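Alpha-glucosidase (PDB 6PNR) probably hydrolyses alpha-linked sulfoquinovosides as a family GH31 retaining glycosidase, and is held here with a sulfonated aza-sugar inhibitor in its active site. Local coordinates at residues V437-A442 / L453-D458; L486-I491 / F519-E524. All coordinates share one frame; numbering follows the deposited sequence.

Contact 1 (V437-A442 / L453-D458); sequences VYFMRA and LLWAGD. With 9VH ([(3~{S},4~{R},5~{R})-4,5-bis(oxidanyl)piperidin-3-yl]methanesulfonic acid), chain C.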
loop_
_atom_site.group_PDB
_atom_site.type_symbol
_atom_site.label_atom_id
_atom_site.label_comp_id
_atom_site.label_asym_id
_atom_site.label_seq_id
_atom_site.Cartn_x
_atom_site.Cartn_y
_atom_site.Cartn_z
ATOM N N VAL A 437 4.699 -40.751 4.365
ATOM C CA VAL A 437 5.169 -39.372 4.355
ATOM C C VAL A 437 4.002 -38.440 4.069
ATOM O O VAL A 437 3.203 -38.694 3.161
ATOM C CB VAL A 437 6.313 -39.169 3.337
ATOM C CG1 VAL A 437 5.909 -39.634 1.939
ATOM C CG2 VAL A 437 6.775 -37.710 3.338
ATOM N N TYR A 438 3.891 -37.371 4.856
ATOM C CA TYR A 438 2.941 -36.309 4.564
ATOM C C TYR A 438 3.729 -35.053 4.224
ATOM O O TYR A 438 4.885 -34.896 4.627
ATOM C CB TYR A 438 1.964 -36.051 5.732
ATOM C CG TYR A 438 2.666 -35.883 7.063
ATOM C CD1 TYR A 438 2.988 -36.986 7.841
ATOM C CD2 TYR A 438 3.026 -34.623 7.526
ATOM C CE1 TYR A 438 3.657 -36.842 9.054
ATOM C CE2 TYR A 438 3.707 -34.464 8.732
ATOM C CZ TYR A 438 4.015 -35.579 9.492
ATOM O OH TYR A 438 4.689 -35.434 10.685
ATOM N N PHE A 439 3.131 -34.170 3.443
ATOM C CA PHE A 439 3.839 -32.946 3.093
ATOM C C PHE A 439 2.973 -31.742 3.407
ATOM O O PHE A 439 1.765 -31.750 3.153
ATOM C CB PHE A 439 4.309 -32.945 1.616
ATOM C CG PHE A 439 3.362 -33.626 0.653
ATOM C CD1 PHE A 439 3.344 -35.009 0.524
ATOM C CD2 PHE A 439 2.521 -32.867 -0.163
ATOM C CE1 PHE A 439 2.488 -35.627 -0.379
ATOM C CE2 PHE A 439 1.657 -33.480 -1.069
ATOM C CZ PHE A 439 1.635 -34.841 -1.180
ATOM N N MET A 440 3.597 -30.720 3.991
ATOM C CA MET A 440 2.916 -29.523 4.457
ATOM C C MET A 440 3.463 -28.289 3.752
ATOM O O MET A 440 4.639 -28.230 3.381
ATOM C CB MET A 440 3.081 -29.365 5.971
ATOM C CG MET A 440 2.797 -30.646 6.759
ATOM S SD MET A 440 2.857 -30.357 8.529
ATOM C CE MET A 440 1.490 -29.219 8.760
ATOM N N ARG A 441 2.599 -27.294 3.565
ATOM C CA ARG A 441 3.038 -26.004 3.053
ATOM C C ARG A 441 3.174 -24.947 4.146
ATOM O O ARG A 441 3.967 -24.020 3.995
ATOM C CB ARG A 441 2.061 -25.495 1.980
ATOM C CG ARG A 441 0.674 -25.155 2.513
ATOM C CD ARG A 441 -0.272 -24.604 1.424
ATOM N NE ARG A 441 -1.431 -23.940 2.018
ATOM C CZ ARG A 441 -2.438 -23.401 1.325
ATOM N NH1 ARG A 441 -2.438 -23.432 -0.003
ATOM N NH2 ARG A 441 -3.439 -22.812 1.965
ATOM N N ALA A 442 2.426 -25.059 5.244
ATOM C CA ALA A 442 2.542 -24.126 6.353
ATOM C C ALA A 442 3.479 -24.676 7.426
ATOM O O ALA A 442 3.712 -25.884 7.529
ATOM C CB ALA A 442 1.173 -23.830 6.967
ATOM N N LEU A 453 8.002 -33.585 5.371
ATOM C CA LEU A 453 8.365 -33.075 4.054
ATOM C C LEU A 453 7.617 -31.772 3.786
ATOM O O LEU A 453 6.393 -31.723 3.936
ATOM C CB LEU A 453 8.045 -34.110 2.963
ATOM C CG LEU A 453 8.200 -33.679 1.491
ATOM C CD1 LEU A 453 9.664 -33.404 1.136
ATOM C CD2 LEU A 453 7.638 -34.729 0.552
ATOM N N LEU A 454 8.334 -30.715 3.411
ATOM C CA LEU A 454 7.709 -29.470 2.980
ATOM C C LEU A 454 7.364 -29.544 1.498
ATOM O O LEU A 454 7.948 -30.325 0.745
ATOM C CB LEU A 454 8.642 -28.273 3.199
ATOM C CG LEU A 454 8.686 -27.498 4.510
ATOM C CD1 LEU A 454 9.554 -26.257 4.300
ATOM C CD2 LEU A 454 7.297 -27.105 4.944
ATOM N N TRP A 455 6.404 -28.712 1.079
ATOM C CA TRP A 455 6.343 -28.308 -0.318
ATOM C C TRP A 455 6.105 -26.804 -0.350
ATOM O O TRP A 455 5.624 -26.208 0.620
ATOM C CB TRP A 455 5.304 -29.117 -1.141
ATOM C CG TRP A 455 3.954 -28.489 -1.439
ATOM C CD1 TRP A 455 3.584 -27.829 -2.585
ATOM C CD2 TRP A 455 2.780 -28.540 -0.612
ATOM N NE1 TRP A 455 2.268 -27.445 -2.503
ATOM C CE2 TRP A 455 1.750 -27.865 -1.304
ATOM C CE3 TRP A 455 2.501 -29.093 0.650
ATOM C CZ2 TRP A 455 0.465 -27.709 -0.771
ATOM C CZ3 TRP A 455 1.232 -28.945 1.177
ATOM C CH2 TRP A 455 0.225 -28.250 0.466
ATOM N N ALA A 456 6.510 -26.184 -1.459
ATOM C CA ALA A 456 6.517 -24.728 -1.587
ATOM C C ALA A 456 5.115 -24.116 -1.689
ATOM O O ALA A 456 5.026 -22.924 -2.015
ATOM C CB ALA A 456 7.366 -24.314 -2.799
ATOM N N GLY A 457 4.022 -24.826 -1.438
ATOM C CA GLY A 457 2.722 -24.181 -1.475
ATOM C C GLY A 457 2.293 -23.917 -2.907
ATOM O O GLY A 457 2.823 -24.509 -3.856
ATOM N N ASP A 458 1.327 -23.009 -3.059
ATOM C CA ASP A 458 0.754 -22.681 -4.361
ATOM C C ASP A 458 1.621 -21.652 -5.083
ATOM O O ASP A 458 1.748 -20.515 -4.618
ATOM C CB ASP A 458 -0.648 -22.089 -4.207
ATOM C CG ASP A 458 -1.637 -23.013 -3.515
ATOM O OD1 ASP A 458 -1.319 -24.195 -3.262
ATOM O OD2 ASP A 458 -2.766 -22.528 -3.254
HETATM O O1 9VH C . -9.020 -26.725 -3.456
HETATM S S1 9VH C . -8.772 -27.237 -2.120
HETATM O O2 9VH C . -8.608 -26.147 -1.190
HETATM O O3 9VH C . -9.766 -28.210 -1.738
HETATM C C1 9VH C . -7.223 -28.088 -2.246
HETATM C C2 9VH C . -6.023 -27.185 -2.561
HETATM C C3 9VH C . -5.671 -26.411 -1.300
HETATM N N1 9VH C . -4.387 -25.711 -1.277
HETATM C C4 9VH C . -3.276 -26.574 -1.677
HETATM C C5 9VH C . -3.549 -27.175 -3.047
HETATM O O4 9VH C . -2.440 -27.999 -3.399
HETATM C C6 9VH C . -4.819 -28.013 -3.009
HETATM O O5 9VH C . -5.073 -28.591 -4.286
HETATM O O HOH W 1 -4.835 -23.497 -2.378
#
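Arg441 lies along one face of the Trp455 indole, its CB over the six-membered ring, 3.6 Å from the centroid and 11° off the normal, a CH-pi contact. Gly457 N sits over the same face toward the rim, and Met440 N lies at the ring edge, in plane. CG and CD of Arg441 run on alongside the ring in the same direction, because the chain is extended from CG to NE. The Phe439 ring approaches differently: it turns an edge to the indole in an offset edge-to-face pair, planes 86° apart and Phe439 CD2 3.9 Å from Trp455 CE3. At the edge of the Arg441 guanidinium stands the Asp458 carboxylate, turned 66° against it, in a long salt bridge from NH1 to OD2 of 3.4 Å. NH1 also comes within 3.3 Å of inhibitor atom N1, while NE has its stronger partner in Glu393. An alanine at Trp455 would remove the indole from beside the Arg441 aliphatic chain and the Phe439 edge, and would probably let the guanidinium shift relative to the inhibitor. Two backbone bonds fix the alignment: Met440 N to Leu453 O, 3.0 Å, and Trp455 N to Met440 O, 2.9 Å. Leu453 packs its CB against Val437 CG2 at 3.8 Å. In the GH31 TIM barrel, strand 437-439 is bonded through its backbone to strand 386-389 on one flank, and the single bridge of Met440 with Leu454 brings in 453-458 on the other, while Tyr438 and Met440 pack on helix 408-429; the 453-458 loop, between helices 447-450 and 469-481, brings Trp455 and Asp458 to the pocket.

Contact 2 (L486-I491 / F519-E524); sequences LTHSDI and FMRTHE. With 9VH ([(3~{S},4~{R},5~{R})-4,5-bis(oxidanyl)piperidin-3-yl]methanesulfonic acid), chain C.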
loop_
_atom_site.group_PDB
_atom_site.type_symbol
_atom_site.label_atom_id
_atom_site.label_comp_id
_atom_site.label_asym_id
_atom_site.label_seq_id
_atom_site.Cartn_x
_atom_site.Cartn_y
_atom_site.Cartn_z
ATOM N N LEU A 486 14.023 -30.960 3.677
ATOM C CA LEU A 486 13.321 -31.716 2.646
ATOM C C LEU A 486 12.179 -30.864 2.115
ATOM O O LEU A 486 11.279 -30.508 2.873
ATOM C CB LEU A 486 12.758 -33.027 3.194
ATOM C CG LEU A 486 13.725 -33.931 3.957
ATOM C CD1 LEU A 486 12.985 -35.180 4.415
ATOM C CD2 LEU A 486 14.877 -34.279 3.075
ATOM N N THR A 487 12.199 -30.560 0.824
ATOM C CA THR A 487 11.091 -29.821 0.244
ATOM C C THR A 487 10.936 -30.193 -1.226
ATOM O O THR A 487 11.770 -30.897 -1.806
ATOM C CB THR A 487 11.272 -28.306 0.432
ATOM O OG1 THR A 487 10.027 -27.642 0.152
ATOM C CG2 THR A 487 12.375 -27.769 -0.473
ATOM N N HIS A 488 9.852 -29.703 -1.825
ATOM C CA HIS A 488 9.550 -29.958 -3.228
ATOM C C HIS A 488 8.482 -28.961 -3.671
ATOM O O HIS A 488 8.085 -28.077 -2.912
ATOM C CB HIS A 488 9.117 -31.412 -3.448
ATOM C CG HIS A 488 7.723 -31.738 -2.994
ATOM N ND1 HIS A 488 7.381 -31.876 -1.665
ATOM C CD2 HIS A 488 6.603 -32.034 -3.701
ATOM C CE1 HIS A 488 6.109 -32.228 -1.571
ATOM N NE2 HIS A 488 5.614 -32.326 -2.794
ATOM N N SER A 489 8.037 -29.079 -4.920
ATOM C CA SER A 489 6.994 -28.184 -5.417
ATOM C C SER A 489 6.047 -28.941 -6.336
ATOM O O SER A 489 6.359 -30.044 -6.806
ATOM C CB SER A 489 7.595 -26.976 -6.164
ATOM O OG SER A 489 8.438 -27.415 -7.226
ATOM N N ASP A 490 4.868 -28.335 -6.570
ATOM C CA ASP A 490 3.953 -28.786 -7.627
ATOM C C ASP A 490 4.625 -28.637 -8.986
ATOM O O ASP A 490 4.904 -27.512 -9.414
ATOM C CB ASP A 490 2.668 -27.937 -7.639
ATOM C CG ASP A 490 1.908 -27.944 -6.323
ATOM O OD1 ASP A 490 1.824 -29.004 -5.682
ATOM O OD2 ASP A 490 1.348 -26.874 -5.964
ATOM N N ILE A 491 4.837 -29.745 -9.694
ATOM C CA ILE A 491 5.465 -29.656 -11.011
ATOM C C ILE A 491 4.479 -28.996 -11.973
ATOM O O ILE A 491 3.449 -29.579 -12.320
ATOM C CB ILE A 491 5.908 -31.024 -11.529
ATOM C CG1 ILE A 491 7.078 -31.539 -10.675
ATOM C CG2 ILE A 491 6.294 -30.913 -13.007
ATOM C CD1 ILE A 491 7.458 -32.975 -10.960
ATOM N N PHE A 519 11.676 -35.321 -4.258
ATOM C CA PHE A 519 10.305 -35.836 -4.350
ATOM C C PHE A 519 9.613 -35.192 -5.552
ATOM O O PHE A 519 9.374 -33.981 -5.539
ATOM C CB PHE A 519 9.585 -35.511 -3.039
ATOM C CG PHE A 519 8.248 -36.191 -2.831
ATOM C CD1 PHE A 519 8.169 -37.489 -2.340
ATOM C CD2 PHE A 519 7.061 -35.478 -3.015
ATOM C CE1 PHE A 519 6.931 -38.088 -2.096
ATOM C CE2 PHE A 519 5.825 -36.069 -2.778
ATOM C CZ PHE A 519 5.762 -37.376 -2.309
ATOM N N MET A 520 9.305 -35.990 -6.586
ATOM C CA MET A 520 8.688 -35.513 -7.829
ATOM C C MET A 520 7.173 -35.732 -7.797
ATOM O O MET A 520 6.712 -36.882 -7.811
ATOM C CB MET A 520 9.266 -36.234 -9.050
ATOM C CG MET A 520 10.691 -35.861 -9.412
ATOM S SD MET A 520 11.190 -36.526 -11.015
ATOM C CE MET A 520 10.429 -35.343 -12.164
ATOM N N ARG A 521 6.401 -34.636 -7.807
ATOM C CA ARG A 521 4.945 -34.717 -7.734
ATOM C C ARG A 521 4.289 -33.708 -8.675
ATOM O O ARG A 521 4.665 -32.531 -8.686
ATOM C CB ARG A 521 4.461 -34.489 -6.291
ATOM C CG ARG A 521 2.946 -34.603 -6.115
ATOM C CD ARG A 521 2.535 -34.319 -4.653
ATOM N NE ARG A 521 3.087 -33.053 -4.148
ATOM C CZ ARG A 521 2.629 -31.855 -4.495
ATOM N NH1 ARG A 521 1.620 -31.762 -5.356
ATOM N NH2 ARG A 521 3.171 -30.748 -3.987
ATOM N N THR A 522 3.304 -34.165 -9.462
ATOM C CA THR A 522 2.551 -33.280 -10.342
ATOM C C THR A 522 1.265 -32.840 -9.642
ATOM O O THR A 522 0.924 -33.295 -8.548
ATOM C CB THR A 522 2.231 -33.953 -11.693
ATOM O OG1 THR A 522 1.268 -35.000 -11.503
ATOM C CG2 THR A 522 3.484 -34.516 -12.356
ATOM N N HIS A 523 0.529 -31.940 -10.287
ATOM C CA HIS A 523 -0.697 -31.419 -9.692
ATOM C C HIS A 523 -1.573 -30.917 -10.825
ATOM O O HIS A 523 -1.084 -30.199 -11.700
ATOM C CB HIS A 523 -0.368 -30.286 -8.699
ATOM C CG HIS A 523 -1.475 -29.943 -7.748
ATOM N ND1 HIS A 523 -2.811 -30.058 -8.074
ATOM C CD2 HIS A 523 -1.437 -29.449 -6.483
ATOM C CE1 HIS A 523 -3.549 -29.670 -7.045
ATOM N NE2 HIS A 523 -2.740 -29.295 -6.067
ATOM N N GLU A 524 -2.852 -31.295 -10.822
ATOM C CA GLU A 524 -3.732 -30.783 -11.873
ATOM C C GLU A 524 -3.994 -29.282 -11.726
ATOM O O GLU A 524 -4.350 -28.628 -12.716
ATOM C CB GLU A 524 -5.053 -31.576 -11.899
ATOM C CG GLU A 524 -4.893 -32.979 -12.492
ATOM C CD GLU A 524 -6.202 -33.743 -12.642
ATOM O OE1 GLU A 524 -7.229 -33.274 -12.122
ATOM O OE2 GLU A 524 -6.196 -34.822 -13.292
HETATM O O1 9VH C . -9.020 -26.725 -3.456
HETATM S S1 9VH C . -8.772 -27.237 -2.120
HETATM O O2 9VH C . -8.608 -26.147 -1.190
HETATM O O3 9VH C . -9.766 -28.210 -1.738
HETATM C C1 9VH C . -7.223 -28.088 -2.246
HETATM C C2 9VH C . -6.023 -27.185 -2.561
HETATM C C3 9VH C . -5.671 -26.411 -1.300
HETATM N N1 9VH C . -4.387 -25.711 -1.277
HETATM C C4 9VH C . -3.276 -26.574 -1.677
HETATM C C5 9VH C . -3.549 -27.175 -3.047
HETATM O O4 9VH C . -2.440 -27.999 -3.399
HETATM C C6 9VH C . -4.819 -28.013 -3.009
HETATM O O5 9VH C . -5.073 -28.591 -4.286
HETATM O O HOH W 2 8.020 -32.331 -7.256
HETATM O O HOH W 3 0.986 -30.793 -13.163
#
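Ile491 N donates to Arg521 O at 3.0 Å, in the carbonyl plane, where the two chains run side by side as short, weakly bonded parallel strands. Farther back the backbones part, and water 2 spans them, donating to Ser489 O and Phe519 O and accepting from Arg521 N. Among the side chains Arg521 is the hub. Its chain is extended as far as CD and then bends (chi3 52°), which turns the guanidinium edge toward both His488 and Asp490. NE donates to His488 NE2 at 3.0 Å with the donor in the imidazole plane, so the ring nitrogen accepts in plane although the two flat groups stand 80° apart. NH1 and NH2 grip Asp490 end-on, both bonding to OD1, at 2.8 Å for NH2; NH1 meets that oxygen nearly along its C-O axis, NH2 from the anti side, well out of the carboxylate plane. Both bonds converge on one oxygen, which pins OD1, and the pairing probably balances two buried charges. Over one face of the His488 ring sits Phe519 CD2, the Phe519 edge making an edge-to-face pair with planes at 70°. His488 ND1 is bonded to Leu454 O, leaving NE2 as the acceptor for arginine. Asp490 OD1 also lies at the edge of the His523 ring, 3.4 Å from CD2. The far end of that ring reaches the inhibitor: NE2 is hydrogen-bonded to O4 and to O5, each at 3.0 Å. The pair belongs to the beta-alpha-beta unit of strand 490-491, helix 504-514 and strand 521-522: Ile491 packs on that helix, Met520 on helix 538-568, and the backbones of Met520 and Thr522 bond to Ile243 in strand 242-245.

Contact 1 closes along the chain before contact 2 opens, and their centres are about 9 Å apart within the TIM-barrel domain. Segment 453-458 meets 486-491 through a probable hydrogen bond between the backbones of Ala456 and His488, and Trp455 CD1 packs 3.3 Å from Arg521 NH2 of 519-524, the two residues also forming a cation-pi pair. Strand 437-439 ends one side of the five-stranded parallel sheet and strand 242-245 the other; the backbone links of Met440 with Leu454, Ala456 with His488 and Thr522 with Ile243 are consistent with the two contacts completing the barrel between these edges. Both touch the inhibitor, contact 1 beside the ring nitrogen and contact 2 at the hydroxyls.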